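Local structure of cutm, flavoprotein of carbon monoxide dehydrogenase (Hydrogenophaga pseudoflava, 1FFV) at residues S210-A215 against R277-A282. The protein binds FAD as the flavoprotein subunit of carbon monoxide dehydrogenase and probably passes electrons from CO oxidation on to an external acceptor. Sequence-based numbering, arbitrary orientation.
Sequences SHIRIA and RALNAA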
loop_
_atom_site.group_PDB
_atom_site.type_symbol
_atom_site.label_atom_id
_atom_site.label_comp_id
_atom_site.label_asym_id
_atom_site.label_seq_id
_atom_site.Cartn_x
_atom_site.Cartn_y
_atom_site.Cartn_z
ATOM N N SER C 210 -68.130 -21.948 -21.356
ATOM C CA SER C 210 -68.237 -22.095 -22.809
ATOM C C SER C 210 -66.905 -22.363 -23.523
ATOM O O SER C 210 -66.892 -22.805 -24.676
ATOM C CB SER C 210 -68.929 -20.872 -23.420
ATOM O OG SER C 210 -68.234 -19.672 -23.128
ATOM N N HIS C 211 -65.797 -22.096 -22.835
ATOM C CA HIS C 211 -64.455 -22.307 -23.377
ATOM C C HIS C 211 -63.486 -22.554 -22.219
ATOM O O HIS C 211 -63.523 -21.838 -21.214
ATOM C CB HIS C 211 -64.021 -21.082 -24.188
ATOM C CG HIS C 211 -62.569 -21.075 -24.557
ATOM N ND1 HIS C 211 -62.075 -21.752 -25.651
ATOM C CD2 HIS C 211 -61.506 -20.468 -23.980
ATOM C CE1 HIS C 211 -60.771 -21.562 -25.732
ATOM N NE2 HIS C 211 -60.401 -20.786 -24.730
ATOM N N ILE C 212 -62.601 -23.540 -22.365
ATOM C CA ILE C 212 -61.658 -23.846 -21.296
ATOM C C ILE C 212 -60.318 -24.461 -21.735
ATOM O O ILE C 212 -60.271 -25.396 -22.535
ATOM C CB ILE C 212 -62.339 -24.753 -20.215
ATOM C CG1 ILE C 212 -61.427 -24.939 -18.997
ATOM C CG2 ILE C 212 -62.734 -26.094 -20.813
ATOM C CD1 ILE C 212 -61.161 -23.664 -18.224
ATOM N N ARG C 213 -59.233 -23.887 -21.218
ATOM C CA ARG C 213 -57.869 -24.348 -21.474
ATOM C C ARG C 213 -57.195 -24.455 -20.118
ATOM O O ARG C 213 -57.114 -23.462 -19.390
ATOM C CB ARG C 213 -57.062 -23.340 -22.298
ATOM C CG ARG C 213 -57.052 -23.523 -23.813
ATOM C CD ARG C 213 -57.331 -24.933 -24.292
ATOM N NE ARG C 213 -57.667 -24.903 -25.714
ATOM C CZ ARG C 213 -58.892 -25.094 -26.204
ATOM N NH1 ARG C 213 -59.908 -25.356 -25.390
ATOM N NH2 ARG C 213 -59.115 -24.937 -27.504
ATOM N N ILE C 214 -56.708 -25.648 -19.784
ATOM C CA ILE C 214 -56.025 -25.871 -18.515
ATOM C C ILE C 214 -54.647 -26.468 -18.789
ATOM O O ILE C 214 -54.535 -27.477 -19.485
ATOM C CB ILE C 214 -56.815 -26.843 -17.601
ATOM C CG1 ILE C 214 -58.220 -26.300 -17.324
ATOM C CG2 ILE C 214 -56.076 -27.047 -16.288
ATOM C CD1 ILE C 214 -59.128 -27.275 -16.603
ATOM N N ALA C 215 -53.605 -25.838 -18.245
ATOM C CA ALA C 215 -52.232 -26.306 -18.426
ATOM C C ALA C 215 -51.476 -26.318 -17.092
ATOM O O ALA C 215 -51.674 -25.443 -16.239
ATOM C CB ALA C 215 -51.510 -25.461 -19.465
ATOM N N ARG C 277 -57.618 -23.052 -7.602
ATOM C CA ARG C 277 -57.417 -21.604 -7.480
ATOM C C ARG C 277 -57.437 -20.887 -8.831
ATOM O O ARG C 277 -57.975 -19.787 -8.947
ATOM C CB ARG C 277 -56.109 -21.295 -6.747
ATOM C CG ARG C 277 -56.126 -21.701 -5.287
ATOM C CD ARG C 277 -54.793 -21.481 -4.597
ATOM N NE ARG C 277 -54.912 -21.764 -3.169
ATOM C CZ ARG C 277 -54.129 -21.251 -2.224
ATOM N NH1 ARG C 277 -53.137 -20.421 -2.544
ATOM N NH2 ARG C 277 -54.376 -21.531 -0.947
ATOM N N ALA C 278 -56.851 -21.509 -9.851
ATOM C CA ALA C 278 -56.810 -20.917 -11.190
ATOM C C ALA C 278 -58.210 -20.830 -11.794
ATOM O O ALA C 278 -58.632 -19.770 -12.263
ATOM C CB ALA C 278 -55.876 -21.716 -12.101
ATOM N N LEU C 279 -58.929 -21.948 -11.761
ATOM C CA LEU C 279 -60.285 -22.005 -12.291
ATOM C C LEU C 279 -61.170 -20.966 -11.607
ATOM O O LEU C 279 -61.916 -20.239 -12.275
ATOM C CB LEU C 279 -60.868 -23.403 -12.096
ATOM C CG LEU C 279 -60.219 -24.516 -12.921
ATOM C CD1 LEU C 279 -60.726 -25.867 -12.462
ATOM C CD2 LEU C 279 -60.492 -24.300 -14.402
ATOM N N ASN C 280 -61.046 -20.869 -10.284
ATOM C CA ASN C 280 -61.830 -19.917 -9.500
ATOM C C ASN C 280 -61.487 -18.467 -9.814
ATOM O O ASN C 280 -62.378 -17.628 -9.940
ATOM C CB ASN C 280 -61.664 -20.190 -8.004
ATOM C CG ASN C 280 -62.617 -21.257 -7.501
ATOM O OD1 ASN C 280 -62.186 -22.332 -7.078
ATOM N ND2 ASN C 280 -63.913 -20.964 -7.538
ATOM N N ALA C 281 -60.198 -18.183 -9.958
ATOM C CA ALA C 281 -59.743 -16.834 -10.262
ATOM C C ALA C 281 -60.122 -16.476 -11.692
ATOM O O ALA C 281 -60.462 -15.328 -11.982
ATOM C CB ALA C 281 -58.234 -16.727 -10.066
ATOM N N ALA C 282 -60.069 -17.468 -12.579
ATOM C CA ALA C 282 -60.418 -17.261 -13.979
ATOM C C ALA C 282 -61.900 -16.935 -14.115
ATOM O O ALA C 282 -62.267 -15.966 -14.776
ATOM C CB ALA C 282 -60.072 -18.489 -14.797
#
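Aliphatic branches alone meet where I212 and I214 touch L279, a sheet-and-helix packing within the C-terminal domain of the flavoprotein; the R213 guanidinium lies on the strand's other surface, with H211 CE1 over one face, 3.8 Å above the plane and displaced from the centre of the group. At its edge, R213 NH1 donates to I212 O over 2.9 Å; the oxygen is only 8° out of the guanidinium plane, yet the donor stands 50° above the carbonyl plane and so misses a lone pair. E133 forms a salt bridge with R213 NH2.

The domain includes an antiparallel sheet of four strands with helix 264-285 packed against one surface. Strand 208-217 lies inside that sheet, its backbone hydrogen-bonded to strand 196-205 and, at I214, to A226; S210 and H211 both oppose R203 in a classic beta bulge.

Backbones stay apart, the nearest CA atoms, those of I214 and L279, being 8.5 Å from each other, and the side chains span the gap. In I212, CG1 is anti to the backbone N (chi1 -173°), which sends CG1 toward the helix and lets CD1 end there. The side chains of both isoleucines run at about a right angle to that of L279, and the interface is small, 94 Å² in all. V243 and A246 of helix 240-252, together with L233, also pack on L279, so this buried leucine joins sheet and helices. Its CD2 methyl meets two ends at once: I212 CD1 and I214 CD1 each lie 3.9 Å from L279 CD2.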